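Local coordinates for IMC sub-compartment protein ISP1 (Toxoplasma gondii, PDB 4CHM) that is a pleckstrin homology-fold protein of the inner membrane complex, one of a family critical for replication of the parasite, at residues G108-D111 against K112-V116. Sequence-based numbering, arbitrary orientation.
Sequences GVKD and KTCFV
The carbonyl oxygen of V109 is gripped twice by T113, one turn further along the C-terminal helix of this pleckstrin homology fold. T113 N reaches V109 O at 2.8 Å as the regular i to i+4 helix bond, and T113 OG1 donates to V109 O, also at 2.8 Å. The two donors come from opposite faces of the carbonyl plane, the hydroxyl 36° out of it. With chi1 at -57°, T113 holds OG1 beside its own backbone N and turned back toward the preceding turn, which gives its hydroxyl hydrogen a partner inside the helix.

G108 is the N-cap residue, and its O accepts from K112 N at 3.1 Å to close the first turn. C114 N to K110 O and F115 N to D111 O, each 2.9 Å, carry the ladder on. Other side chains turn to the rest of the fold: K110 forms a salt bridge with D12 and D111 one with R19, both on helix 10-22, while F115, its ring turned against that of F106, packs on V91 and L93 of strand 90-95. Next to the doubly held carbonyl, V109 CG1 lies 3.9 Å from T113 OG1.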
loop_
_atom_site.group_PDB
_atom_site.type_symbol
_atom_site.label_atom_id
_atom_site.label_comp_id
_atom_site.label_asym_id
_atom_site.label_seq_id
_atom_site.Cartn_x
_atom_site.Cartn_y
_atom_site.Cartn_z
ATOM N N GLY A 108 9.018 -3.900 4.718
ATOM C CA GLY A 108 9.416 -5.275 4.437
ATOM C C GLY A 108 8.196 -6.121 4.158
ATOM O O GLY A 108 7.082 -5.585 3.986
ATOM N N VAL A 109 8.403 -7.431 4.047
ATOM C CA VAL A 109 7.384 -8.318 3.518
ATOM C C VAL A 109 6.183 -8.385 4.448
ATOM O O VAL A 109 5.052 -8.499 3.994
ATOM C CB VAL A 109 7.968 -9.742 3.256
ATOM C CG1 VAL A 109 6.901 -10.662 2.683
ATOM C CG2 VAL A 109 9.135 -9.638 2.278
ATOM N N LYS A 110 6.429 -8.244 5.752
ATOM C CA LYS A 110 5.373 -8.442 6.739
ATOM C C LYS A 110 4.358 -7.324 6.723
ATOM O O LYS A 110 3.163 -7.573 6.751
ATOM C CB LYS A 110 5.943 -8.604 8.141
ATOM C CG LYS A 110 4.883 -8.777 9.218
ATOM C CD LYS A 110 5.514 -8.787 10.625
ATOM C CE LYS A 110 4.456 -8.912 11.707
ATOM N NZ LYS A 110 4.937 -9.704 12.871
ATOM N N ASP A 111 4.839 -6.098 6.685
ATOM C CA ASP A 111 3.979 -4.957 6.521
ATOM C C ASP A 111 3.259 -5.002 5.179
ATOM O O ASP A 111 2.098 -4.763 5.113
ATOM C CB ASP A 111 4.762 -3.665 6.683
ATOM C CG ASP A 111 4.706 -3.123 8.095
ATOM O OD1 ASP A 111 4.071 -3.723 8.938
ATOM O OD2 ASP A 111 5.270 -2.086 8.354
ATOM N N LYS A 112 3.963 -5.377 4.132
ATOM C CA LYS A 112 3.374 -5.434 2.821
ATOM C C LYS A 112 2.202 -6.420 2.901
ATOM O O LYS A 112 1.127 -6.117 2.475
ATOM C CB LYS A 112 4.421 -5.936 1.822
ATOM C CG LYS A 112 4.015 -6.031 0.361
ATOM C CD LYS A 112 3.006 -7.133 0.113
ATOM C CE LYS A 112 3.386 -8.034 -1.035
ATOM N NZ LYS A 112 4.409 -9.045 -0.734
ATOM N N THR A 113 2.434 -7.571 3.515
ATOM C CA THR A 113 1.421 -8.597 3.618
ATOM C C THR A 113 0.236 -8.177 4.462
ATOM O O THR A 113 -0.882 -8.330 4.042
ATOM C CB THR A 113 1.977 -9.921 4.160
ATOM O OG1 THR A 113 3.045 -10.364 3.351
ATOM C CG2 THR A 113 0.924 -10.947 4.159
ATOM N N CYS A 114 0.502 -7.590 5.619
ATOM C CA CYS A 114 -0.574 -7.066 6.493
ATOM C C CYS A 114 -1.418 -6.018 5.846
ATOM O O CYS A 114 -2.599 -5.934 6.131
ATOM C CB CYS A 114 -0.016 -6.484 7.798
ATOM S SG CYS A 114 0.564 -7.729 8.933
ATOM N N PHE A 115 -0.785 -5.126 5.082
ATOM C CA PHE A 115 -1.519 -4.069 4.420
ATOM C C PHE A 115 -2.594 -4.613 3.520
ATOM O O PHE A 115 -3.701 -4.032 3.430
ATOM C CB PHE A 115 -0.603 -3.178 3.587
ATOM C CG PHE A 115 -1.307 -1.963 3.017
ATOM C CD1 PHE A 115 -1.739 -0.934 3.863
ATOM C CD2 PHE A 115 -1.466 -1.809 1.667
ATOM C CE1 PHE A 115 -2.327 0.228 3.350
ATOM C CE2 PHE A 115 -2.127 -0.683 1.139
ATOM C CZ PHE A 115 -2.541 0.339 1.987
ATOM N N VAL A 116 -2.245 -5.634 2.743
ATOM C CA VAL A 116 -3.213 -6.231 1.799
ATOM C C VAL A 116 -4.448 -6.751 2.542
ATOM O O VAL A 116 -5.573 -6.422 2.179
ATOM C CB VAL A 116 -2.563 -7.329 0.902
ATOM C CG1 VAL A 116 -3.617 -8.097 0.119
ATOM C CG2 VAL A 116 -1.573 -6.681 -0.077
#